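Local coordinates for protein 3-dehydroquinate dehydratase (Enterococcus faecalis, PDB 4PH6) that catalyses the cis-dehydration of 3-dehydroquinate to 3-dehydroshikimate through an imine intermediate, the third step of the chorismate pathway, at residues Thr83-Lys88 against Leu115-Leu120; Lys140-Asn145 against Ala169-Ile174; Arg51-Glu56 against Gly90-Phe95; Glu56-Phe61 against Phe101-Glu106. All coordinates share one frame; numbering follows the deposited sequence.

The contacts lie in a (beta/alpha)8 barrel. Contact 1 sets the segment after strand 80-83 against strand 115-119, and contact 2 pairs the next two strands, 140-147 and 171-176; their centres are about 9 Å apart, joined where the Leu116 backbone is hydrogen-bonded to Lys140 and Val142. Arg85 of contact 1 and Lys173 of contact 2, the predicted Schiff-base residue, face the same active site. Contact 3, centred about 10 Å from contact 1, ties two loops at the strands' C-terminal ends and carries Arg51, a predicted substrate-binding residue. Contact 4 shares Glu56 with contact 3 and sits farther out, where Tyr104 reaches back to Phe84 N; its centre is about 20 Å from that of contact 2.

Contact 1 of 4, residues Thr83-Lys88 against Leu115-Leu120; sequences TFRTQK and LLDIEL
Glu119 OE2 takes two donors from the 83-88 segment. Arg85 NH1 reaches the anti lone pair of Glu119 OE2 at 3.0 Å, almost exactly in the guanidinium plane. The backbone Thr86 N comes to Glu119 OE2 on the syn side at 2.8 Å, tilted out of the carboxylate plane, with the hydrogen bond nearly straight at 171°. Glu119 OE1 lies a very short 2.5 Å from Thr86 OG1, so the exact length is doubtful. Arg85 also grips Asp117 end-on: Arg85 NH2 meets Asp117 OD2 at 2.8 Å from above the carboxylate plane, and Arg85 NH1 meets Asp117 OD1. The two planes stand 55° apart, whereas the Glu119 carboxylate is nearly coplanar with the guanidinium. Bends at chi2 and chi3 fold the arginine back between the two acids, and Thr83 CG2 packs on one guanidinium face. Thr83 OG1 is hydrogen-bonded to Glu49 OE1. A water sits within hydrogen-bonding distance of Phe84 O and Asp117 OD1. Three bonds to two buried acids probably hold the guanidinium in place beside His146 and Lys173. This salt-bridge network belongs to the active site at the C-terminal end of the (beta/alpha)8 barrel, where Arg85 is predicted to bind 3-dehydroquinate.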
loop_
_atom_site.group_PDB
_atom_site.type_symbol
_atom_site.label_atom_id
_atom_site.label_comp_id
_atom_site.label_asym_id
_atom_site.label_seq_id
_atom_site.Cartn_x
_atom_site.Cartn_y
_atom_site.Cartn_z
ATOM N N THR A 83 8.739 25.696 -6.211
ATOM C CA THR A 83 7.280 25.619 -6.240
ATOM C C THR A 83 6.659 26.781 -5.502
ATOM O O THR A 83 6.940 26.969 -4.327
ATOM C CB THR A 83 6.771 24.314 -5.565
ATOM O OG1 THR A 83 7.197 23.167 -6.313
ATOM C CG2 THR A 83 5.263 24.319 -5.429
ATOM N N PHE A 84 5.821 27.554 -6.167
ATOM C CA PHE A 84 4.922 28.447 -5.439
ATOM C C PHE A 84 3.526 27.836 -5.424
ATOM O O PHE A 84 2.784 27.972 -6.396
ATOM C CB PHE A 84 4.880 29.855 -6.056
ATOM C CG PHE A 84 4.195 30.872 -5.176
ATOM C CD1 PHE A 84 4.932 31.670 -4.312
ATOM C CD2 PHE A 84 2.817 31.014 -5.194
ATOM C CE1 PHE A 84 4.305 32.590 -3.480
ATOM C CE2 PHE A 84 2.181 31.939 -4.359
ATOM C CZ PHE A 84 2.927 32.719 -3.503
ATOM N N ARG A 85 3.163 27.124 -4.363
ATOM C CA ARG A 85 1.819 26.553 -4.336
ATOM C C ARG A 85 0.800 27.669 -4.131
ATOM O O ARG A 85 0.902 28.443 -3.176
ATOM C CB ARG A 85 1.681 25.492 -3.249
ATOM C CG ARG A 85 0.354 24.740 -3.266
ATOM C CD ARG A 85 0.157 23.965 -4.550
ATOM N NE ARG A 85 1.263 23.048 -4.785
ATOM C CZ ARG A 85 1.896 22.922 -5.947
ATOM N NH1 ARG A 85 1.519 23.636 -6.997
ATOM N NH2 ARG A 85 2.887 22.056 -6.065
ATOM N N THR A 86 -0.169 27.771 -5.027
ATOM C CA THR A 86 -1.165 28.831 -4.892
ATOM C C THR A 86 -2.181 28.448 -3.825
ATOM O O THR A 86 -2.427 27.265 -3.581
ATOM C CB THR A 86 -1.906 29.123 -6.203
ATOM O OG1 THR A 86 -2.763 28.020 -6.518
ATOM C CG2 THR A 86 -0.910 29.342 -7.335
ATOM N N GLN A 87 -2.783 29.463 -3.221
ATOM C CA GLN A 87 -3.695 29.291 -2.098
ATOM C C GLN A 87 -4.859 28.343 -2.401
ATOM O O GLN A 87 -5.256 27.567 -1.541
ATOM C CB GLN A 87 -4.230 30.658 -1.661
ATOM C CG GLN A 87 -4.837 30.695 -0.268
ATOM C CD GLN A 87 -5.136 32.117 0.205
ATOM O OE1 GLN A 87 -5.450 33.000 -0.601
ATOM N NE2 GLN A 87 -5.032 32.342 1.513
ATOM N N LYS A 88 -5.397 28.381 -3.618
ATOM C CA LYS A 88 -6.569 27.560 -3.930
ATOM C C LYS A 88 -6.224 26.069 -4.057
ATOM O O LYS A 88 -7.119 25.221 -4.146
ATOM C CB LYS A 88 -7.249 28.046 -5.215
ATOM C CG LYS A 88 -8.742 27.707 -5.304
ATOM C CD LYS A 88 -9.189 27.623 -6.777
ATOM C CE LYS A 88 -10.174 28.723 -7.196
ATOM N NZ LYS A 88 -11.570 28.227 -7.378
ATOM N N LEU A 115 13.946 22.212 -11.872
ATOM C CA LEU A 115 12.568 21.917 -12.224
ATOM C C LEU A 115 11.666 23.041 -11.748
ATOM O O LEU A 115 11.893 23.639 -10.700
ATOM C CB LEU A 115 12.106 20.587 -11.622
ATOM C CG LEU A 115 12.947 19.358 -11.918
ATOM C CD1 LEU A 115 13.904 19.094 -10.768
ATOM C CD2 LEU A 115 12.049 18.173 -12.173
ATOM N N LEU A 116 10.646 23.334 -12.538
ATOM C CA LEU A 116 9.708 24.389 -12.182
ATOM C C LEU A 116 8.306 23.809 -12.092
ATOM O O LEU A 116 7.829 23.149 -13.025
ATOM C CB LEU A 116 9.758 25.544 -13.206
ATOM C CG LEU A 116 8.858 26.773 -13.003
ATOM C CD1 LEU A 116 8.982 27.344 -11.588
ATOM C CD2 LEU A 116 9.143 27.855 -14.063
ATOM N N ASP A 117 7.669 24.051 -10.953
ATOM C CA ASP A 117 6.299 23.657 -10.705
ATOM C C ASP A 117 5.317 24.724 -11.228
ATOM O O ASP A 117 5.380 25.890 -10.836
ATOM C CB ASP A 117 6.085 23.422 -9.198
ATOM C CG ASP A 117 4.650 23.036 -8.853
ATOM O OD1 ASP A 117 3.764 23.905 -8.977
ATOM O OD2 ASP A 117 4.412 21.889 -8.408
ATOM N N ILE A 118 4.401 24.311 -12.100
ATOM C CA ILE A 118 3.378 25.200 -12.632
ATOM C C ILE A 118 2.009 24.519 -12.556
ATOM O O ILE A 118 1.821 23.421 -13.060
ATOM C CB ILE A 118 3.664 25.601 -14.085
ATOM C CG1 ILE A 118 5.021 26.303 -14.186
ATOM C CG2 ILE A 118 2.531 26.497 -14.643
ATOM C CD1 ILE A 118 5.431 26.642 -15.597
ATOM N N GLU A 119 1.059 25.170 -11.907
ATOM C CA GLU A 119 -0.263 24.588 -11.765
ATOM C C GLU A 119 -1.015 24.569 -13.096
ATOM O O GLU A 119 -1.111 25.583 -13.787
ATOM C CB GLU A 119 -1.041 25.333 -10.690
ATOM C CG GLU A 119 -0.381 25.175 -9.338
ATOM C CD GLU A 119 -1.050 25.950 -8.229
ATOM O OE1 GLU A 119 -2.038 26.671 -8.487
ATOM O OE2 GLU A 119 -0.564 25.841 -7.084
ATOM N N LEU A 120 -1.510 23.384 -13.447
ATOM C CA LEU A 120 -2.304 23.173 -14.650
ATOM C C LEU A 120 -3.342 24.272 -14.862
ATOM O O LEU A 120 -3.527 24.741 -15.983
ATOM C CB LEU A 120 -3.001 21.804 -14.590
ATOM C CG LEU A 120 -4.096 21.473 -15.619
ATOM C CD1 LEU A 120 -3.531 21.363 -17.042
ATOM C CD2 LEU A 120 -4.863 20.200 -15.244
HETATM O O HOH W 1 2.721 26.287 -9.007
#

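Contact 2 of 4, residues Lys140-Asn145 against Ala169-Ile174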
loop_
_atom_site.group_PDB
_atom_site.type_symbol
_atom_site.label_atom_id
_atom_site.label_comp_id
_atom_site.label_asym_id
_atom_site.label_seq_id
_atom_site.Cartn_x
_atom_site.Cartn_y
_atom_site.Cartn_z
ATOM N N LYS A 140 13.349 21.746 -16.371
ATOM C CA LYS A 140 12.274 20.765 -16.546
ATOM C C LYS A 140 10.971 21.273 -15.950
ATOM O O LYS A 140 10.952 21.848 -14.860
ATOM C CB LYS A 140 12.622 19.416 -15.892
ATOM C CG LYS A 140 13.932 18.790 -16.336
ATOM C CD LYS A 140 13.936 18.499 -17.825
ATOM C CE LYS A 140 15.289 17.918 -18.243
ATOM N NZ LYS A 140 15.426 17.875 -19.729
ATOM N N ILE A 141 9.873 21.035 -16.651
ATOM C CA ILE A 141 8.583 21.533 -16.203
ATOM C C ILE A 141 7.730 20.482 -15.494
ATOM O O ILE A 141 7.499 19.388 -16.019
ATOM C CB ILE A 141 7.788 22.099 -17.373
ATOM C CG1 ILE A 141 8.556 23.272 -17.978
ATOM C CG2 ILE A 141 6.411 22.542 -16.896
ATOM C CD1 ILE A 141 8.847 24.382 -16.982
ATOM N N VAL A 142 7.259 20.821 -14.299
ATOM C CA VAL A 142 6.286 19.973 -13.616
ATOM C C VAL A 142 4.946 20.688 -13.589
ATOM O O VAL A 142 4.765 21.617 -12.809
ATOM C CB VAL A 142 6.700 19.619 -12.162
ATOM C CG1 VAL A 142 5.651 18.716 -11.524
ATOM C CG2 VAL A 142 8.066 18.950 -12.128
ATOM N N LEU A 143 4.023 20.273 -14.458
ATOM C CA LEU A 143 2.645 20.754 -14.381
ATOM C C LEU A 143 1.962 19.944 -13.301
ATOM O O LEU A 143 2.302 18.787 -13.082
ATOM C CB LEU A 143 1.898 20.626 -15.716
ATOM C CG LEU A 143 2.366 21.559 -16.842
ATOM C CD1 LEU A 143 1.300 21.709 -17.925
ATOM C CD2 LEU A 143 2.813 22.925 -16.321
ATOM N N CYS A 144 1.011 20.551 -12.608
ATOM C CA CYS A 144 0.490 19.920 -11.420
ATOM C C CYS A 144 -0.872 20.425 -11.016
ATOM O O CYS A 144 -1.268 21.553 -11.335
ATOM C CB CYS A 144 1.461 20.131 -10.275
ATOM S SG CYS A 144 1.723 21.863 -9.997
ATOM N N ASN A 145 -1.581 19.574 -10.291
ATOM C CA ASN A 145 -2.879 19.947 -9.763
ATOM C C ASN A 145 -3.070 19.371 -8.367
ATOM O O ASN A 145 -2.653 18.256 -8.083
ATOM C CB ASN A 145 -3.989 19.484 -10.708
ATOM C CG ASN A 145 -5.369 19.688 -10.125
ATOM O OD1 ASN A 145 -6.096 18.734 -9.904
ATOM N ND2 ASN A 145 -5.723 20.942 -9.844
ATOM N N ALA A 169 4.079 19.180 -20.408
ATOM C CA ALA A 169 4.753 18.961 -19.138
ATOM C C ALA A 169 5.875 17.940 -19.306
ATOM O O ALA A 169 5.736 16.957 -20.035
ATOM C CB ALA A 169 3.781 18.487 -18.088
ATOM N N ASP A 170 6.994 18.180 -18.640
ATOM C CA ASP A 170 8.013 17.150 -18.533
ATOM C C ASP A 170 7.578 16.095 -17.502
ATOM O O ASP A 170 7.880 14.913 -17.638
ATOM C CB ASP A 170 9.355 17.777 -18.169
ATOM C CG ASP A 170 9.910 18.628 -19.300
ATOM O OD1 ASP A 170 10.039 18.098 -20.420
ATOM O OD2 ASP A 170 10.185 19.827 -19.086
ATOM N N ILE A 171 6.844 16.535 -16.489
ATOM C CA ILE A 171 6.368 15.655 -15.441
ATOM C C ILE A 171 4.958 16.107 -15.048
ATOM O O ILE A 171 4.715 17.298 -14.843
ATOM C CB ILE A 171 7.319 15.660 -14.223
ATOM C CG1 ILE A 171 8.710 15.140 -14.618
ATOM C CG2 ILE A 171 6.759 14.828 -13.100
ATOM C CD1 ILE A 171 9.736 15.217 -13.493
ATOM N N CYS A 172 4.023 15.164 -15.000
ATOM C CA CYS A 172 2.637 15.480 -14.657
ATOM C C CYS A 172 2.364 15.037 -13.225
ATOM O O CYS A 172 2.664 13.909 -12.863
ATOM C CB CYS A 172 1.671 14.788 -15.608
ATOM S SG CYS A 172 2.033 15.056 -17.349
ATOM N N LYS A 173 1.787 15.925 -12.423
ATOM C CA LYS A 173 1.582 15.658 -11.016
ATOM C C LYS A 173 0.166 16.006 -10.562
ATOM O O LYS A 173 -0.389 17.032 -10.951
ATOM C CB LYS A 173 2.603 16.438 -10.178
ATOM C CG LYS A 173 2.378 16.383 -8.678
ATOM C CD LYS A 173 3.168 17.483 -7.979
ATOM C CE LYS A 173 2.856 17.527 -6.494
ATOM N NZ LYS A 173 3.365 18.758 -5.832
ATOM N N ILE A 174 -0.417 15.152 -9.729
ATOM C CA ILE A 174 -1.710 15.462 -9.146
ATOM C C ILE A 174 -1.790 14.919 -7.730
ATOM O O ILE A 174 -1.376 13.800 -7.453
ATOM C CB ILE A 174 -2.893 14.903 -9.995
ATOM C CG1 ILE A 174 -4.227 15.431 -9.471
ATOM C CG2 ILE A 174 -2.919 13.377 -10.025
ATOM C CD1 ILE A 174 -5.394 15.229 -10.432
#
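Lys173 lies along Cys144 from the neighbouring strand. Lys173 CB sits 3.9 Å from Cys144 CB. On its other flank Lys173 CB is 4.0 Å from Val142 CG1. CG follows the same cysteine, and Lys173 CD comes back to 3.9 Å from Cys144 CB. With CG anti to the backbone N (chi1 172°) and every later torsion extended, the chain then runs on past the cysteine, and NZ ends in a hydrogen bond to His146 NE2, with Arg85 NH2 close by. Val142, Cys144, Ile171 and Lys173 share this face of the sheet, and Val142 CG2 rests against Ile171 CB. On the other face, Asn145 and Ile174 lie side by side, pointing the same way; Asn145 OD1 passes 3.6 Å from Ile174 CD1 and bonds to Arg160 of helix 154-166. Leu143 CG packs on Ala169 CB at 3.6 Å, just before the second strand begins.

The backbones pair in parallel. Ile171 N bonds to Ile141 O, Lys173 N to Leu143 O and Asn145 N to Lys173 O, while the bond from Leu143 N to Ile171 O is weak. At the start of the pairing a side chain takes part: Asp170 OD2 offers its anti lone pair to Ile141 N, 2.7 Å away and nearly straight at 170°. The strand axes approach to 4.5 Å and are inclined by 17°, for the segments 140-145 and 171-174. Connected through helix 154-166, strands 140-147 and 171-176 make a beta-alpha-beta unit of the TIM barrel, which places the predicted Schiff-base lysine beside the predicted proton donor/acceptor His146.

Contact 3 of 4, residues Arg51-Glu56 against Gly90-Phe95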
loop_
_atom_site.group_PDB
_atom_site.type_symbol
_atom_site.label_atom_id
_atom_site.label_comp_id
_atom_site.label_asym_id
_atom_site.label_seq_id
_atom_site.Cartn_x
_atom_site.Cartn_y
_atom_site.Cartn_z
ATOM N N ARG A 51 9.642 25.258 -1.104
ATOM C CA ARG A 51 8.308 25.841 -1.217
ATOM C C ARG A 51 8.345 27.361 -1.025
ATOM O O ARG A 51 8.504 27.853 0.085
ATOM C CB ARG A 51 7.349 25.194 -0.213
ATOM C CG ARG A 51 6.906 23.770 -0.582
ATOM C CD ARG A 51 5.828 23.766 -1.650
ATOM N NE ARG A 51 4.662 24.534 -1.221
ATOM C CZ ARG A 51 3.655 24.042 -0.499
ATOM N NH1 ARG A 51 3.666 22.766 -0.117
ATOM N NH2 ARG A 51 2.639 24.827 -0.159
ATOM N N LEU A 52 8.174 28.082 -2.127
ATOM C CA LEU A 52 8.264 29.543 -2.159
ATOM C C LEU A 52 7.198 30.252 -1.342
ATOM O O LEU A 52 7.453 31.307 -0.758
ATOM C CB LEU A 52 8.183 30.039 -3.612
ATOM C CG LEU A 52 9.366 29.595 -4.466
ATOM C CD1 LEU A 52 9.277 30.182 -5.855
ATOM C CD2 LEU A 52 10.680 29.993 -3.786
ATOM N N ASP A 53 6.002 29.674 -1.307
ATOM C CA ASP A 53 4.861 30.357 -0.711
ATOM C C ASP A 53 4.971 30.386 0.818
ATOM O O ASP A 53 4.203 31.086 1.480
ATOM C CB ASP A 53 3.544 29.711 -1.173
ATOM C CG ASP A 53 3.543 28.207 -1.033
ATOM O OD1 ASP A 53 2.778 27.684 -0.195
ATOM O OD2 ASP A 53 4.314 27.546 -1.755
ATOM N N TYR A 54 5.945 29.656 1.367
ATOM C CA TYR A 54 6.281 29.771 2.785
ATOM C C TYR A 54 7.284 30.900 3.057
ATOM O O TYR A 54 7.337 31.425 4.170
ATOM C CB TYR A 54 6.868 28.459 3.316
ATOM C CG TYR A 54 5.858 27.412 3.725
ATOM C CD1 TYR A 54 5.358 27.357 5.021
ATOM C CD2 TYR A 54 5.421 26.462 2.811
ATOM C CE1 TYR A 54 4.450 26.380 5.388
ATOM C CE2 TYR A 54 4.522 25.499 3.166
ATOM C CZ TYR A 54 4.038 25.457 4.451
ATOM O OH TYR A 54 3.141 24.486 4.782
ATOM N N TYR A 55 8.092 31.256 2.053
ATOM C CA TYR A 55 9.175 32.225 2.270
ATOM C C TYR A 55 8.657 33.628 2.585
ATOM O O TYR A 55 7.931 34.218 1.789
ATOM C CB TYR A 55 10.111 32.282 1.061
ATOM C CG TYR A 55 11.281 33.222 1.271
ATOM C CD1 TYR A 55 11.957 33.252 2.484
ATOM C CD2 TYR A 55 11.707 34.085 0.261
ATOM C CE1 TYR A 55 13.014 34.110 2.696
ATOM C CE2 TYR A 55 12.784 34.938 0.461
ATOM C CZ TYR A 55 13.427 34.945 1.683
ATOM O OH TYR A 55 14.475 35.797 1.906
ATOM N N GLU A 56 9.053 34.168 3.737
ATOM C CA GLU A 56 8.536 35.462 4.183
ATOM C C GLU A 56 8.808 36.626 3.211
ATOM O O GLU A 56 8.049 37.602 3.194
ATOM C CB GLU A 56 9.097 35.817 5.569
ATOM C CG GLU A 56 10.600 36.049 5.634
ATOM C CD GLU A 56 11.101 36.310 7.060
ATOM O OE1 GLU A 56 10.270 36.448 7.981
ATOM O OE2 GLU A 56 12.334 36.368 7.264
ATOM N N GLY A 90 -3.917 24.626 -1.787
ATOM C CA GLY A 90 -3.242 24.306 -0.534
ATOM C C GLY A 90 -2.101 25.222 -0.100
ATOM O O GLY A 90 -1.503 25.022 0.949
ATOM N N GLY A 91 -1.800 26.231 -0.905
ATOM C CA GLY A 91 -0.680 27.114 -0.641
ATOM C C GLY A 91 -0.805 27.926 0.630
ATOM O O GLY A 91 -1.850 27.921 1.267
ATOM N N GLU A 92 0.258 28.638 0.991
ATOM C CA GLU A 92 0.295 29.340 2.277
ATOM C C GLU A 92 -0.229 30.777 2.257
ATOM O O GLU A 92 -0.653 31.288 3.288
ATOM C CB GLU A 92 1.719 29.350 2.825
ATOM C CG GLU A 92 2.156 28.010 3.369
ATOM C CD GLU A 92 1.320 27.552 4.561
ATOM O OE1 GLU A 92 1.292 28.264 5.584
ATOM O OE2 GLU A 92 0.694 26.474 4.468
ATOM N N MET A 93 -0.195 31.431 1.099
ATOM C CA MET A 93 -0.528 32.856 1.037
ATOM C C MET A 93 -1.260 33.289 -0.228
ATOM O O MET A 93 -1.057 32.729 -1.313
ATOM C CB MET A 93 0.741 33.696 1.165
ATOM C CG MET A 93 1.734 33.427 0.068
ATOM S SD MET A 93 3.210 34.452 0.152
ATOM C CE MET A 93 2.580 36.012 -0.424
ATOM N N ALA A 94 -2.099 34.308 -0.071
ATOM C CA ALA A 94 -2.719 34.981 -1.201
ATOM C C ALA A 94 -1.642 35.624 -2.087
ATOM O O ALA A 94 -0.633 36.130 -1.598
ATOM C CB ALA A 94 -3.712 36.022 -0.711
ATOM N N PHE A 95 -1.866 35.606 -3.392
ATOM C CA PHE A 95 -0.877 36.080 -4.347
ATOM C C PHE A 95 -1.624 36.300 -5.647
ATOM O O PHE A 95 -2.346 35.409 -6.102
ATOM C CB PHE A 95 0.251 35.049 -4.517
ATOM C CG PHE A 95 1.632 35.640 -4.731
ATOM C CD1 PHE A 95 2.134 36.615 -3.881
ATOM C CD2 PHE A 95 2.456 35.162 -5.745
ATOM C CE1 PHE A 95 3.414 37.129 -4.060
ATOM C CE2 PHE A 95 3.733 35.666 -5.925
ATOM C CZ PHE A 95 4.212 36.651 -5.079
HETATM O O HOH W 2 1.133 24.636 2.309
#
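A chi1 of 49° at Asp53 tucks its CG between its own backbone N and carbonyl carbon and so brings Asp53 OD1 to Glu92 N, 2.9 Å away, on the anti side and somewhat out of the carboxylate plane; a bend at chi2 (-63°) in Glu92 folds that side chain over Tyr54. The syn lone pair of Asp53 OD1 is used by Arg51 NH2, and that of Asp53 OD2 by Arg51 NE at 3.1 Å, a side-on, two-nitrogen salt bridge within the 51-56 segment. OD2 also accepts from Arg85 N, so the carboxylate is gripped at both ends and its rotation is fixed.

These are two neighbouring beta-alpha loops at the C-terminal end of a TIM barrel, the end that carries the active site; one follows strand 47-51, the other strand 80-83. Arg51 is a predicted 3-dehydroquinate-binding residue, and Asp53 probably serves as a second-shell partner that orients its guanidinium.

Farther out, Glu92 CG lies over the centre of the Tyr54 ring, 3.3 Å from the centroid, as a CH-pi contact. Its carboxylate is stacked on the ring, the planes only 9° apart, with Glu92 CD 3.4 Å from Tyr54 CZ. One water, donating to Gly90 O and Glu92 OE2 and accepting from Arg51 NH2 at 2.9 Å, bridges the segments. Met93 CG comes to 3.7 Å from Asp53 O, while its SD packs on Val58.

Contact 4 of 4, residues Glu56-Phe61 against Phe101-Glu106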
loop_
_atom_site.group_PDB
_atom_site.type_symbol
_atom_site.label_atom_id
_atom_site.label_comp_id
_atom_site.label_asym_id
_atom_site.label_seq_id
_atom_site.Cartn_x
_atom_site.Cartn_y
_atom_site.Cartn_z
ATOM N N GLU A 56 9.053 34.168 3.737
ATOM C CA GLU A 56 8.536 35.462 4.183
ATOM C C GLU A 56 8.808 36.626 3.211
ATOM O O GLU A 56 8.049 37.602 3.194
ATOM C CB GLU A 56 9.097 35.817 5.569
ATOM C CG GLU A 56 10.600 36.049 5.634
ATOM C CD GLU A 56 11.101 36.310 7.060
ATOM O OE1 GLU A 56 10.270 36.448 7.981
ATOM O OE2 GLU A 56 12.334 36.368 7.264
ATOM N N ASN A 57 9.872 36.534 2.413
ATOM C CA ASN A 57 10.230 37.629 1.507
ATOM C C ASN A 57 9.889 37.373 0.046
ATOM O O ASN A 57 10.485 37.984 -0.840
ATOM C CB ASN A 57 11.728 37.951 1.610
ATOM C CG ASN A 57 12.109 38.521 2.954
ATOM O OD1 ASN A 57 11.348 39.285 3.551
ATOM N ND2 ASN A 57 13.290 38.158 3.439
ATOM N N VAL A 58 8.920 36.497 -0.207
ATOM C CA VAL A 58 8.672 35.997 -1.556
ATOM C C VAL A 58 8.174 37.079 -2.541
ATOM O O VAL A 58 8.224 36.903 -3.767
ATOM C CB VAL A 58 7.671 34.830 -1.509
ATOM C CG1 VAL A 58 6.263 35.339 -1.348
ATOM C CG2 VAL A 58 7.787 33.984 -2.753
ATOM N N ALA A 59 7.718 38.199 -1.998
ATOM C CA ALA A 59 7.290 39.329 -2.810
ATOM C C ALA A 59 8.487 40.079 -3.373
ATOM O O ALA A 59 8.350 40.838 -4.330
ATOM C CB ALA A 59 6.422 40.267 -2.002
ATOM N N ASP A 60 9.657 39.883 -2.772
ATOM C CA ASP A 60 10.883 40.465 -3.303
ATOM C C ASP A 60 11.555 39.454 -4.226
ATOM O O ASP A 60 12.309 38.588 -3.787
ATOM C CB ASP A 60 11.832 40.888 -2.177
ATOM C CG ASP A 60 13.003 41.720 -2.679
ATOM O OD1 ASP A 60 13.106 41.946 -3.904
ATOM O OD2 ASP A 60 13.848 42.121 -1.850
ATOM N N PHE A 61 11.273 39.587 -5.515
ATOM C CA PHE A 61 11.618 38.565 -6.496
ATOM C C PHE A 61 13.130 38.410 -6.664
ATOM O O PHE A 61 13.612 37.319 -6.986
ATOM C CB PHE A 61 10.955 38.885 -7.837
ATOM C CG PHE A 61 9.440 38.945 -7.784
ATOM C CD1 PHE A 61 8.731 38.373 -6.734
ATOM C CD2 PHE A 61 8.727 39.566 -8.800
ATOM C CE1 PHE A 61 7.346 38.424 -6.691
ATOM C CE2 PHE A 61 7.344 39.621 -8.761
ATOM C CZ PHE A 61 6.652 39.043 -7.704
ATOM N N PHE A 101 3.121 34.852 -11.948
ATOM C CA PHE A 101 3.897 34.694 -13.175
ATOM C C PHE A 101 5.147 35.577 -13.225
ATOM O O PHE A 101 6.157 35.182 -13.811
ATOM C CB PHE A 101 3.008 34.954 -14.392
ATOM C CG PHE A 101 2.054 33.838 -14.665
ATOM C CD1 PHE A 101 2.498 32.663 -15.235
ATOM C CD2 PHE A 101 0.716 33.947 -14.323
ATOM C CE1 PHE A 101 1.629 31.632 -15.485
ATOM C CE2 PHE A 101 -0.152 32.924 -14.571
ATOM C CZ PHE A 101 0.300 31.761 -15.155
ATOM N N ALA A 102 5.094 36.751 -12.607
ATOM C CA ALA A 102 6.259 37.645 -12.586
ATOM C C ALA A 102 7.434 37.037 -11.797
ATOM O O ALA A 102 8.600 37.134 -12.212
ATOM C CB ALA A 102 5.870 38.998 -12.007
ATOM N N LEU A 103 7.114 36.403 -10.668
ATOM C CA LEU A 103 8.113 35.728 -9.831
ATOM C C LEU A 103 8.816 34.607 -10.585
ATOM O O LEU A 103 10.044 34.507 -10.574
ATOM C CB LEU A 103 7.468 35.156 -8.573
ATOM C CG LEU A 103 8.378 34.369 -7.614
ATOM C CD1 LEU A 103 9.735 35.033 -7.393
ATOM C CD2 LEU A 103 7.679 34.156 -6.278
ATOM N N TYR A 104 8.020 33.752 -11.218
ATOM C CA TYR A 104 8.552 32.631 -11.976
ATOM C C TYR A 104 9.420 33.094 -13.155
ATOM O O TYR A 104 10.499 32.539 -13.384
ATOM C CB TYR A 104 7.406 31.745 -12.476
ATOM C CG TYR A 104 6.902 30.719 -11.474
ATOM C CD1 TYR A 104 7.545 30.516 -10.255
ATOM C CD2 TYR A 104 5.799 29.925 -11.769
ATOM C CE1 TYR A 104 7.089 29.559 -9.357
ATOM C CE2 TYR A 104 5.338 28.977 -10.885
ATOM C CZ TYR A 104 5.985 28.788 -9.684
ATOM O OH TYR A 104 5.509 27.830 -8.810
ATOM N N HIS A 105 8.952 34.096 -13.901
ATOM C CA HIS A 105 9.723 34.649 -15.013
ATOM C C HIS A 105 11.091 35.135 -14.518
ATOM O O HIS A 105 12.110 34.895 -15.169
ATOM C CB HIS A 105 8.965 35.791 -15.710
ATOM C CG HIS A 105 8.082 35.351 -16.838
ATOM N ND1 HIS A 105 8.564 34.707 -17.964
ATOM C CD2 HIS A 105 6.746 35.492 -17.037
ATOM C CE1 HIS A 105 7.563 34.448 -18.785
ATOM N NE2 HIS A 105 6.452 34.919 -18.253
ATOM N N GLU A 106 11.114 35.787 -13.356
ATOM C CA GLU A 106 12.365 36.258 -12.768
ATOM C C GLU A 106 13.316 35.136 -12.342
ATOM O O GLU A 106 14.523 35.228 -12.565
ATOM C CB GLU A 106 12.090 37.153 -11.561
ATOM C CG GLU A 106 11.829 38.588 -11.941
ATOM C CD GLU A 106 12.932 39.170 -12.812
ATOM O OE1 GLU A 106 12.727 39.252 -14.043
ATOM O OE2 GLU A 106 13.993 39.551 -12.271
#
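The ring of Phe61 lies against helix 97-110 with one face over the backbone of Leu103: CA sits above the ring centre, and Leu103 CB makes a CH-pi contact 4.0 Å from the centroid, 19° off the ring normal. Val58 O lies at the ring edge, in plane, from the same segment as the ring. In the (beta/alpha)8 barrel this is packing on the outer layer, joining the loop that follows strand 47-51, and the first turn of helix 61-73, to the next helix, 97-110.

No hydrogen bond crosses the contact, which is carried by apolar side chains. Leu103 sends its CG anti to the backbone N (chi1 178°), and its two methyls part company: Leu103 CD1 goes to Phe61 CD1 at 3.5 Å, while CD2 goes to Val58 CG2, also at 3.5 Å, the valine and leucine side chains crossing at about a right angle. Leu103 thus touches both the valine and the ring, and Val64 of helix 61-73 as well. Val58, which is buried, also packs on Phe84.

A type I turn from Asn57 to Asp60, closed by the bond from Asp60 N to Asn57 O, carries the chain to the N-cap position at Asp60 and turns Phe61 toward the helix. Glu106 joins through its aliphatic part, CG standing 4.2 Å from Phe61 CB, and at the ring itself Ala102 CB approaches Phe61 CE2 obliquely at 3.6 Å.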